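Local coordinates for protein F2 like fibronectin-binding protein (Streptococcus pneumoniae, PDB 5A0N) that probably helps the bacterium stick to its host, as a surface adhesin domain whose internal thioester can bond covalently to a host target, at residues 122-127 / 137-142; 112-117 / 187-192; 63-66 / 71-74; 146-149 / 153-156; 11-14 / 18-21. All blocks are in the same frame, centred on the assembly; numbering follows the deposited sequence.

Contacts 1, 2 and 4 form the helical side of the domain, and contacts 3 and 5 the side built mainly of strands and loops. Contacts 1 and 2 have centres about 15 Å apart and touch, with F139 CE2 3.6 Å from M115 O. Contact 4 lies further along helix 132-152, the helix that also supplies F139, and touches contact 2 where L112 meets I147. Contacts 3 and 5 are neighbours, their centres about 12 Å apart, joined by Y20 against F66 and P71. The two sides meet at F63 CZ, 3.5 Å from W148 CZ2. Glycerol and MES, probably from the crystallisation liquor, sit about 3 Å from the side chains of R149 and M154 in contact 4.

Contact 1: 122-127 / 137-142; sequences DIVKRA and TYFHQV
F139 carries the second segment's part of this contact, meeting I123 and V124 with its ring. Its CG is anti to the backbone N (chi1 -169°), which sends the ring out from helix 132-152 toward helix 123-128. V124 CG2 lies over one face of the ring, off-centre, and is 3.6 Å from F139 CD2. This is a CH-pi contact, with the methyl 26° off the ring normal. I123 CG2 approaches obliquely, 3.7 Å from F139 CE1. No hydrogen bond crosses. The two helices are successive elements of the adhesin helical insertion domain, and one phenylalanine bridges them through apolar contact. The first turn of helix 123-128 is fixed separately. The carboxylate of D119 accepts bonds from the backbone N of I123 and of V124. R126 folds back so that NE donates to D122 O at 3.1 Å, from above the carbonyl plane. Helix 170-182 also takes part, as M178 packs on I123 and D182 forms a salt bridge with R126 NH2. Next along the second segment, H140 bonds Y36 OH through ND1 and A54 O through NE2.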
# COMPACT_ATOMS: atom_id res chain seq x y z
N ASP A 122 0.34 16.20 -9.18
CA ASP A 122 1.67 16.21 -9.79
C ASP A 122 2.78 16.37 -8.74
O ASP A 122 3.72 17.15 -8.89
CB ASP A 122 1.78 17.28 -10.89
CG ASP A 122 1.33 16.77 -12.22
OD1 ASP A 122 1.72 15.64 -12.57
OD2 ASP A 122 0.61 17.51 -12.90
N ILE A 123 2.70 15.54 -7.71
CA ILE A 123 3.74 15.48 -6.70
C ILE A 123 5.02 14.91 -7.30
O ILE A 123 6.12 15.37 -6.99
CB ILE A 123 3.27 14.68 -5.48
CG1 ILE A 123 2.09 15.44 -4.83
CG2 ILE A 123 4.41 14.43 -4.51
CD1 ILE A 123 1.40 14.68 -3.74
N VAL A 124 4.88 13.83 -8.08
CA VAL A 124 6.09 13.19 -8.60
C VAL A 124 6.92 14.12 -9.48
O VAL A 124 8.14 14.21 -9.31
CB VAL A 124 5.75 11.88 -9.31
CG1 VAL A 124 6.98 11.32 -10.04
CG2 VAL A 124 5.24 10.86 -8.30
N LYS A 125 6.28 14.86 -10.39
CA LYS A 125 7.03 15.81 -11.21
C LYS A 125 7.77 16.83 -10.35
O LYS A 125 8.91 17.19 -10.62
CB LYS A 125 6.10 16.62 -12.12
CG LYS A 125 5.63 15.96 -13.38
CD LYS A 125 4.93 16.97 -14.27
N ARG A 126 7.12 17.31 -9.30
CA ARG A 126 7.75 18.32 -8.45
C ARG A 126 8.89 17.77 -7.59
O ARG A 126 9.84 18.47 -7.31
CB ARG A 126 6.69 19.00 -7.57
CG ARG A 126 5.72 19.85 -8.39
CD ARG A 126 4.74 20.54 -7.51
NE ARG A 126 3.71 19.64 -7.02
CZ ARG A 126 3.00 19.79 -5.90
NH1 ARG A 126 3.25 20.76 -5.02
NH2 ARG A 126 2.04 18.93 -5.68
N ALA A 127 8.76 16.52 -7.13
CA ALA A 127 9.75 15.94 -6.21
C ALA A 127 10.89 15.20 -6.91
O ALA A 127 12.03 15.28 -6.43
CB ALA A 127 9.05 15.02 -5.21
N THR A 137 9.20 3.44 -6.72
CA THR A 137 9.29 2.82 -5.39
C THR A 137 9.38 3.86 -4.29
O THR A 137 8.79 3.67 -3.23
CB THR A 137 10.48 1.85 -5.29
OG1 THR A 137 11.70 2.56 -5.55
CG2 THR A 137 10.32 0.67 -6.26
N TYR A 138 10.14 4.94 -4.49
CA TYR A 138 10.35 5.90 -3.41
C TYR A 138 9.04 6.66 -3.06
O TYR A 138 8.80 6.98 -1.91
CB TYR A 138 11.50 6.88 -3.71
CG TYR A 138 12.88 6.26 -3.51
CD1 TYR A 138 13.40 5.34 -4.40
CD2 TYR A 138 13.66 6.60 -2.43
CE1 TYR A 138 14.64 4.80 -4.21
CE2 TYR A 138 14.91 6.04 -2.26
CZ TYR A 138 15.39 5.15 -3.15
OH TYR A 138 16.64 4.61 -2.96
N PHE A 139 8.19 6.91 -4.06
CA PHE A 139 6.89 7.53 -3.78
C PHE A 139 5.94 6.52 -3.12
O PHE A 139 5.15 6.89 -2.27
CB PHE A 139 6.27 8.11 -5.05
CG PHE A 139 5.05 8.99 -4.83
CD1 PHE A 139 5.05 10.01 -3.88
CD2 PHE A 139 3.92 8.84 -5.62
CE1 PHE A 139 3.95 10.84 -3.73
CE2 PHE A 139 2.83 9.68 -5.46
CZ PHE A 139 2.86 10.67 -4.53
N HIS A 140 6.01 5.25 -3.54
CA HIS A 140 5.21 4.22 -2.86
C HIS A 140 5.51 4.27 -1.36
O HIS A 140 4.61 4.24 -0.53
CB HIS A 140 5.51 2.83 -3.42
CG HIS A 140 4.66 1.76 -2.81
ND1 HIS A 140 4.92 1.21 -1.58
CD2 HIS A 140 3.54 1.16 -3.27
CE1 HIS A 140 3.99 0.32 -1.31
NE2 HIS A 140 3.13 0.27 -2.31
N GLN A 141 6.80 4.34 -1.01
CA GLN A 141 7.19 4.25 0.38
C GLN A 141 6.63 5.43 1.19
O GLN A 141 6.16 5.23 2.30
CB GLN A 141 8.70 4.17 0.50
CG GLN A 141 9.18 3.95 1.91
CD GLN A 141 10.67 3.79 2.02
OE1 GLN A 141 11.42 4.47 1.33
NE2 GLN A 141 11.10 2.81 2.83
N VAL A 142 6.71 6.67 0.68
CA VAL A 142 6.15 7.79 1.47
C VAL A 142 4.64 7.74 1.55
O VAL A 142 4.07 8.04 2.61
CB VAL A 142 6.62 9.19 1.04
CG1 VAL A 142 8.08 9.36 1.42
CG2 VAL A 142 6.37 9.47 -0.44

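Contact 2: 112-117 / 187-192; sequences LSYMYL and TVPYEN
Y114 reaches P189 because its CG is anti to the backbone N (chi1 177°), which carries the phenol straight out from helix 105-118. P189 comes from the opposite direction, on backbone angles of -86° and 68° that turn the chain and present the proline ring to the helix. P189 CD lies 3.4 Å from Y114 CZ, and P189 CG is 3.6 Å from Y114 OH. The approach to the phenol is oblique, and it is the CD-CG side of the proline that touches. P120 also packs on Y114, and W216 of strand 211-216 packs on P189.

The hydroxyl is joined to the loop through water 1. Y114 OH is 2.9 Å from this water, and the water donates to T187 O at 2.8 Å. One hydrogen-bonded chain therefore ties the end of the phenol to the T187 carbonyl, two residues before the proline, beside the apolar touch. No direct hydrogen bond links the segments.

The loop has its own internal order. Y190 N makes a weak bond to V188 O across P189, and N192 N bonds P189 O at 2.9 Å. V188 CG1 sits over the centre of the Y190 ring. Y190 OH in turn bonds S110 OG, a second link from the loop to helix 105-118. The arrangement is an inverse gamma turn centred on P189, leading into a short 3-10 segment ahead of strand 193-200, with the turn seated on a tyrosine of the helix.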
# COMPACT_ATOMS: atom_id res chain seq x y z
N LEU A 112 -4.95 8.54 -0.59
CA LEU A 112 -3.51 8.34 -0.67
C LEU A 112 -3.17 7.30 -1.75
O LEU A 112 -2.23 7.49 -2.52
CB LEU A 112 -2.97 7.94 0.70
CG LEU A 112 -2.90 9.09 1.71
CD1 LEU A 112 -2.77 8.57 3.12
CD2 LEU A 112 -1.77 10.04 1.36
N SER A 113 -3.91 6.20 -1.79
CA SER A 113 -3.70 5.21 -2.83
C SER A 113 -3.97 5.79 -4.21
O SER A 113 -3.21 5.50 -5.17
CB SER A 113 -4.47 3.93 -2.54
OG SER A 113 -5.87 4.15 -2.53
N TYR A 114 -4.99 6.63 -4.34
CA TYR A 114 -5.24 7.30 -5.62
C TYR A 114 -4.11 8.26 -5.98
O TYR A 114 -3.79 8.41 -7.16
CB TYR A 114 -6.58 8.02 -5.56
CG TYR A 114 -6.96 8.82 -6.78
CD1 TYR A 114 -7.33 8.20 -7.96
CD2 TYR A 114 -6.96 10.20 -6.75
CE1 TYR A 114 -7.71 8.96 -9.07
CE2 TYR A 114 -7.33 10.94 -7.83
CZ TYR A 114 -7.73 10.33 -8.98
OH TYR A 114 -8.10 11.14 -10.03
N MET A 115 -3.50 8.88 -5.00
CA MET A 115 -2.39 9.75 -5.32
C MET A 115 -1.20 8.96 -5.89
O MET A 115 -0.50 9.47 -6.76
CB MET A 115 -2.02 10.58 -4.10
CG MET A 115 -3.12 11.55 -3.68
SD MET A 115 -2.96 12.20 -1.99
CE MET A 115 -1.81 13.56 -2.24
N TYR A 116 -1.01 7.70 -5.48
CA TYR A 116 -0.02 6.86 -6.09
C TYR A 116 -0.45 6.45 -7.51
O TYR A 116 0.37 6.48 -8.45
CB TYR A 116 0.27 5.60 -5.23
CG TYR A 116 1.41 4.81 -5.79
CD1 TYR A 116 2.69 5.24 -5.61
CD2 TYR A 116 1.18 3.70 -6.57
CE1 TYR A 116 3.77 4.59 -6.21
CE2 TYR A 116 2.23 3.05 -7.19
CZ TYR A 116 3.53 3.49 -7.00
OH TYR A 116 4.57 2.80 -7.64
N LEU A 117 -1.70 6.03 -7.67
CA LEU A 117 -2.19 5.59 -8.97
C LEU A 117 -2.16 6.69 -10.03
O LEU A 117 -1.78 6.43 -11.17
CB LEU A 117 -3.63 5.08 -8.84
CG LEU A 117 -4.30 4.56 -10.11
CD1 LEU A 117 -3.73 3.19 -10.54
CD2 LEU A 117 -5.81 4.46 -9.95
N THR A 187 -10.94 15.86 -5.89
CA THR A 187 -12.04 14.94 -5.75
C THR A 187 -11.59 13.57 -6.24
O THR A 187 -10.95 13.45 -7.28
CB THR A 187 -13.23 15.43 -6.57
OG1 THR A 187 -13.68 16.66 -6.00
CG2 THR A 187 -14.39 14.42 -6.57
N VAL A 188 -11.91 12.53 -5.48
CA VAL A 188 -11.60 11.16 -5.87
C VAL A 188 -12.74 10.67 -6.76
O VAL A 188 -13.89 10.69 -6.35
CB VAL A 188 -11.48 10.23 -4.65
CG1 VAL A 188 -11.22 8.79 -5.08
CG2 VAL A 188 -10.39 10.70 -3.70
N PRO A 189 -12.43 10.19 -7.98
CA PRO A 189 -13.47 9.76 -8.92
C PRO A 189 -13.89 8.31 -8.69
O PRO A 189 -13.60 7.41 -9.49
CB PRO A 189 -12.80 9.96 -10.28
CG PRO A 189 -11.36 9.61 -10.00
CD PRO A 189 -11.11 10.20 -8.63
N TYR A 190 -14.54 8.06 -7.56
CA TYR A 190 -14.88 6.70 -7.16
C TYR A 190 -15.60 5.88 -8.24
O TYR A 190 -15.35 4.68 -8.37
CB TYR A 190 -15.76 6.74 -5.87
CG TYR A 190 -15.01 7.22 -4.65
CD1 TYR A 190 -14.10 6.39 -4.02
CD2 TYR A 190 -15.20 8.48 -4.12
CE1 TYR A 190 -13.37 6.80 -2.94
CE2 TYR A 190 -14.47 8.91 -3.03
CZ TYR A 190 -13.55 8.08 -2.44
OH TYR A 190 -12.82 8.54 -1.37
N GLU A 191 -16.49 6.50 -9.00
CA GLU A 191 -17.27 5.76 -9.98
C GLU A 191 -16.37 5.19 -11.09
O GLU A 191 -16.79 4.27 -11.80
CB GLU A 191 -18.38 6.63 -10.57
CG GLU A 191 -17.88 7.75 -11.48
N ASN A 192 -15.16 5.72 -11.24
CA ASN A 192 -14.22 5.29 -12.26
C ASN A 192 -13.10 4.39 -11.75
O ASN A 192 -12.22 3.99 -12.52
CB ASN A 192 -13.63 6.49 -12.99
CG ASN A 192 -14.68 7.23 -13.80
OD1 ASN A 192 -15.68 6.65 -14.25
ND2 ASN A 192 -14.43 8.49 -14.05
O HOH W 1 -8.67 13.75 -8.90

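Contact 3: 63-66 / 71-74; sequences FPSF and PKGI
A single antiparallel bridge closes a short loop between strands 55-56 and 75-78, where S65 and K72 form a hydrogen-bonded pair. S65 N donates to K72 O at 2.9 Å, in the carbonyl plane. K72 N donates back to S65 O, also at 2.9 Å, and this bond is nearly straight at 175°. Water 2 lies within bonding distance of S65 O and G73 O. Its two protons are shared among more acceptors than these, so not every bond need exist at once.

The neighbours of the pair pack against it. P64 CA is 3.0 Å from K72 O in a CA-H...O contact, so this carbonyl meets both P64 and the N-H of S65. P64 CB faces G73 CA at 4.3 Å. G73 has a positive phi of 94° and no side chain, and the two backbones come close here. S65 OG stands between its own N and carbonyl carbon (chi1 61°) and meets K72 CB at 3.7 Å. The lysine chain bends at chi2, and its end leads away from S65.

At the other end of the bridge, the F66 side chain crosses P71 at a slant. P71 CA is at the ring edge, in its plane, while P71 CD is 4.1 Å from F66 CE1. Y20 packs against both F66 and P71 and so places the loop on strand 19-21. H47 meets the F66 ring edge to face. The pattern is that of an isolated beta bridge, with two reciprocal backbone bonds closing off the six residues between S65 and K72 before the second arm runs on into strand 75-78.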
# COMPACT_ATOMS: atom_id res chain seq x y z
N PHE A 63 4.30 -8.85 7.98
CA PHE A 63 4.31 -8.40 6.58
C PHE A 63 4.54 -9.59 5.67
O PHE A 63 5.33 -10.49 6.01
CB PHE A 63 5.42 -7.37 6.34
CG PHE A 63 5.16 -5.98 6.87
CD1 PHE A 63 4.28 -5.70 7.92
CD2 PHE A 63 5.84 -4.92 6.31
CE1 PHE A 63 4.13 -4.42 8.37
CE2 PHE A 63 5.69 -3.65 6.76
CZ PHE A 63 4.85 -3.41 7.81
N PRO A 64 3.91 -9.58 4.51
CA PRO A 64 4.05 -10.72 3.59
C PRO A 64 5.32 -10.67 2.77
O PRO A 64 5.91 -9.62 2.56
CB PRO A 64 2.81 -10.58 2.70
CG PRO A 64 2.65 -9.08 2.62
CD PRO A 64 2.96 -8.58 4.00
N SER A 65 5.71 -11.85 2.27
CA SER A 65 6.89 -11.92 1.42
C SER A 65 6.82 -13.20 0.58
O SER A 65 5.93 -14.03 0.75
CB SER A 65 8.17 -11.93 2.28
OG SER A 65 8.21 -13.05 3.16
N PHE A 66 7.76 -13.29 -0.34
CA PHE A 66 7.80 -14.39 -1.32
C PHE A 66 9.25 -14.75 -1.62
O PHE A 66 9.60 -15.07 -2.77
CB PHE A 66 7.02 -14.00 -2.57
CG PHE A 66 6.70 -15.14 -3.51
CD1 PHE A 66 6.01 -16.26 -3.06
CD2 PHE A 66 7.05 -15.09 -4.84
CE1 PHE A 66 5.69 -17.30 -3.91
CE2 PHE A 66 6.73 -16.14 -5.72
CZ PHE A 66 6.05 -17.24 -5.23
N PRO A 71 5.83 -18.57 -0.02
CA PRO A 71 4.96 -17.48 0.46
C PRO A 71 4.94 -17.41 1.97
O PRO A 71 4.87 -18.42 2.65
CB PRO A 71 3.58 -17.88 -0.08
CG PRO A 71 3.64 -19.38 -0.20
CD PRO A 71 5.07 -19.69 -0.59
N LYS A 72 4.96 -16.18 2.48
CA LYS A 72 4.60 -15.89 3.88
C LYS A 72 3.52 -14.84 3.75
O LYS A 72 3.77 -13.74 3.27
CB LYS A 72 5.80 -15.38 4.70
CG LYS A 72 6.85 -16.48 4.99
CD LYS A 72 6.34 -17.47 6.04
CE LYS A 72 7.36 -18.52 6.45
NZ LYS A 72 6.68 -19.64 7.18
N GLY A 73 2.31 -15.20 4.18
CA GLY A 73 1.14 -14.32 4.03
C GLY A 73 0.40 -14.64 2.78
O GLY A 73 0.85 -14.32 1.67
N ILE A 74 -0.77 -15.26 2.95
CA ILE A 74 -1.58 -15.71 1.84
C ILE A 74 -2.93 -15.02 1.98
O ILE A 74 -3.47 -14.93 3.09
CB ILE A 74 -1.70 -17.25 1.85
CG1 ILE A 74 -0.31 -17.89 1.77
CG2 ILE A 74 -2.57 -17.71 0.69
CD1 ILE A 74 -0.31 -19.39 1.88
O HOH W 2 3.02 -13.69 0.20

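Contact 4: 146-149 / 153-156; sequences EIWR and GMRV
W148 and R149 meet the chain that returns from the end of helix 132-152 through both backbone bonds and paired side chains. M154 N donates to W148 O at 3.1 Å, from above the carbonyl plane. G153 N makes a weaker, bent bond to R149 O. G153 is the first residue to leave the helix and does so with positive phi, the usual way for a glycine to end one. M154 is then the centre of an inverse gamma turn, with a weak bond from R155 N to G153 O.

The side chains run in pairs that point the same way. W148 and M154 touch CB to CB at 4.0 Å, and further out M154 SD meets W148 CE3 in an oblique Met-aromatic contact. R149 is fully extended, and R155 CD lies over one face of its guanidinium, 4.0 Å from R149 NE. The two guanidinium planes stand 68° apart.

E146 positions R149 from within the helix. R149 NH1 forms a salt bridge to E146 OE2 at 2.9 Å, nearly in the guanidinium plane and on the syn side of the carboxylate. Water 3 accepts from V156 N and can donate to E146 OE1, at 2.8 Å, and to M154 O, but it has more acceptors in reach than protons. Further out, R180 NE of helix 170-182 makes a second salt bridge to E146 OE2. A buried carboxylate flanked by two arginines is probably ionised, and its charge would offset the like charges gathered round it.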
# COMPACT_ATOMS: atom_id res chain seq x y z
N GLU A 146 2.38 7.48 5.07
CA GLU A 146 1.25 8.34 5.37
C GLU A 146 -0.04 7.56 5.54
O GLU A 146 -0.87 7.93 6.39
CB GLU A 146 1.13 9.48 4.37
CG GLU A 146 0.40 10.71 4.92
CD GLU A 146 1.13 11.48 6.01
OE1 GLU A 146 2.14 10.98 6.54
OE2 GLU A 146 0.69 12.61 6.33
N ILE A 147 -0.20 6.44 4.83
CA ILE A 147 -1.32 5.56 5.13
C ILE A 147 -1.27 5.10 6.58
O ILE A 147 -2.30 5.12 7.28
CB ILE A 147 -1.39 4.40 4.11
CG1 ILE A 147 -1.87 4.97 2.78
CG2 ILE A 147 -2.25 3.23 4.61
CD1 ILE A 147 -1.79 4.00 1.60
N TRP A 148 -0.08 4.71 7.04
CA TRP A 148 0.11 4.25 8.42
C TRP A 148 -0.06 5.35 9.46
O TRP A 148 -0.38 5.06 10.61
CB TRP A 148 1.50 3.60 8.58
CG TRP A 148 1.63 2.28 7.95
CD1 TRP A 148 0.66 1.36 7.75
CD2 TRP A 148 2.85 1.69 7.48
NE1 TRP A 148 1.20 0.21 7.20
CE2 TRP A 148 2.55 0.40 7.00
CE3 TRP A 148 4.17 2.13 7.39
CZ2 TRP A 148 3.53 -0.45 6.46
CZ3 TRP A 148 5.11 1.33 6.82
CH2 TRP A 148 4.79 0.04 6.37
N ARG A 149 0.10 6.61 9.07
CA ARG A 149 -0.26 7.71 9.98
C ARG A 149 -1.71 7.55 10.41
O ARG A 149 -2.03 7.75 11.58
CB ARG A 149 -0.07 9.05 9.28
CG ARG A 149 -0.53 10.25 10.10
CD ARG A 149 -0.28 11.55 9.39
NE ARG A 149 -0.78 12.68 10.15
CZ ARG A 149 -0.79 13.92 9.69
NH1 ARG A 149 -0.24 14.22 8.55
NH2 ARG A 149 -1.30 14.90 10.43
N GLY A 153 -1.39 5.54 13.56
CA GLY A 153 -0.82 6.68 14.26
C GLY A 153 0.66 6.91 13.99
O GLY A 153 1.30 7.63 14.73
N MET A 154 1.20 6.33 12.93
CA MET A 154 2.62 6.44 12.60
C MET A 154 2.90 7.68 11.76
O MET A 154 3.05 7.63 10.54
CB MET A 154 3.11 5.17 11.89
CG MET A 154 4.60 5.21 11.64
SD MET A 154 5.23 3.73 10.91
CE MET A 154 6.01 3.09 12.36
N ARG A 155 2.96 8.81 12.45
CA ARG A 155 3.28 10.09 11.83
C ARG A 155 4.80 10.24 11.80
O ARG A 155 5.47 10.13 12.84
CB ARG A 155 2.64 11.23 12.61
CG ARG A 155 2.87 12.58 11.98
CD ARG A 155 2.09 13.67 12.70
NE ARG A 155 2.42 13.82 14.12
CZ ARG A 155 3.46 14.52 14.60
NH1 ARG A 155 4.34 15.09 13.78
NH2 ARG A 155 3.62 14.64 15.91
N VAL A 156 5.33 10.42 10.60
CA VAL A 156 6.76 10.57 10.41
C VAL A 156 7.11 12.01 10.08
O VAL A 156 6.50 12.61 9.18
CB VAL A 156 7.26 9.60 9.29
CG1 VAL A 156 8.74 9.74 9.12
CG2 VAL A 156 6.89 8.19 9.59
O HOH W 3 3.72 9.46 8.34

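Contact 5: 11-14 / 18-21; sequences KGIS and KYYS
S14 and Y19 are joined by a hydrogen bond. S14 N donates to Y19 OH at 3.0 Å, and the bond is close to straight at 167°. The serine side chain is less settled. S14 OG is 2.9 Å from K18 O, but N16 OD1 and S44 OG are also hydrogen-bonding partners of this hydroxyl, and N16 OD1 takes the K18 N-H as well, as in an Asx turn. These bonds hold the incoming loop against strand 19-21. Strand 19-21 pairs with strand 41-43 in an antiparallel sheet (Y20 with I42), and Y19 also bonds the backbone of Y75.

Packing round the ring comes next. S14 CB lies over one face of the Y19 ring in a CH-pi contact, 3.8 Å from Y19 CZ and offset toward the rim. The tyrosine reaches it with CG anti to the carbonyl carbon (chi1 -61°), which swings the ring under the loop. I13 CA is near the ring plane at its edge, 3.5 Å from Y19 OH. G12 O sits at the same ring's edge, 4.1 Å from Y19 CE2. Among charged groups, K18 NZ forms a salt bridge with D201.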
# COMPACT_ATOMS: atom_id res chain seq x y z
N LYS A 11 -3.91 -8.12 -14.41
CA LYS A 11 -5.19 -8.82 -14.61
C LYS A 11 -5.18 -10.26 -14.09
O LYS A 11 -6.16 -10.97 -14.26
CB LYS A 11 -5.66 -8.74 -16.07
CG LYS A 11 -6.07 -7.36 -16.60
CD LYS A 11 -7.20 -6.70 -15.82
N GLY A 12 -4.14 -10.67 -13.37
CA GLY A 12 -4.10 -12.02 -12.83
C GLY A 12 -5.26 -12.29 -11.86
O GLY A 12 -5.51 -11.49 -10.96
N ILE A 13 -5.90 -13.44 -12.06
CA ILE A 13 -6.90 -13.95 -11.15
C ILE A 13 -6.52 -15.40 -10.82
O ILE A 13 -6.33 -16.20 -11.72
CB ILE A 13 -8.32 -13.87 -11.74
CG1 ILE A 13 -8.70 -12.37 -11.92
CG2 ILE A 13 -9.33 -14.61 -10.87
CD1 ILE A 13 -8.98 -11.57 -10.63
N SER A 14 -6.42 -15.72 -9.54
CA SER A 14 -5.98 -17.04 -9.09
C SER A 14 -7.09 -18.05 -9.22
O SER A 14 -8.21 -17.77 -8.77
CB SER A 14 -5.61 -16.98 -7.59
OG SER A 14 -4.93 -18.16 -7.26
N LYS A 18 -6.45 -17.59 -4.05
CA LYS A 18 -5.38 -17.21 -3.14
C LYS A 18 -4.26 -16.46 -3.85
O LYS A 18 -3.95 -16.71 -5.01
CB LYS A 18 -4.78 -18.44 -2.42
CG LYS A 18 -5.78 -19.30 -1.66
CD LYS A 18 -6.54 -18.49 -0.60
CE LYS A 18 -7.48 -19.33 0.23
NZ LYS A 18 -6.68 -20.08 1.19
N TYR A 19 -3.69 -15.51 -3.12
CA TYR A 19 -2.70 -14.57 -3.63
C TYR A 19 -1.55 -14.43 -2.66
O TYR A 19 -1.74 -14.58 -1.43
CB TYR A 19 -3.36 -13.19 -3.86
CG TYR A 19 -4.50 -13.23 -4.87
CD1 TYR A 19 -5.77 -13.60 -4.48
CD2 TYR A 19 -4.28 -12.97 -6.22
CE1 TYR A 19 -6.80 -13.72 -5.38
CE2 TYR A 19 -5.32 -13.04 -7.15
CZ TYR A 19 -6.57 -13.45 -6.72
OH TYR A 19 -7.53 -13.57 -7.69
N TYR A 20 -0.37 -14.12 -3.19
CA TYR A 20 0.84 -13.87 -2.43
C TYR A 20 1.27 -12.43 -2.69
O TYR A 20 0.80 -11.80 -3.64
CB TYR A 20 1.99 -14.80 -2.85
CG TYR A 20 1.68 -16.28 -2.90
CD1 TYR A 20 0.80 -16.90 -2.00
CD2 TYR A 20 2.30 -17.08 -3.83
CE1 TYR A 20 0.60 -18.26 -2.02
CE2 TYR A 20 2.11 -18.43 -3.87
CZ TYR A 20 1.25 -19.04 -2.96
OH TYR A 20 1.05 -20.39 -3.00
N SER A 21 2.18 -11.92 -1.86
CA SER A 21 2.77 -10.61 -2.13
C SER A 21 4.29 -10.68 -2.09
O SER A 21 4.92 -11.42 -1.30
CB SER A 21 2.29 -9.57 -1.14
OG SER A 21 2.89 -8.31 -1.35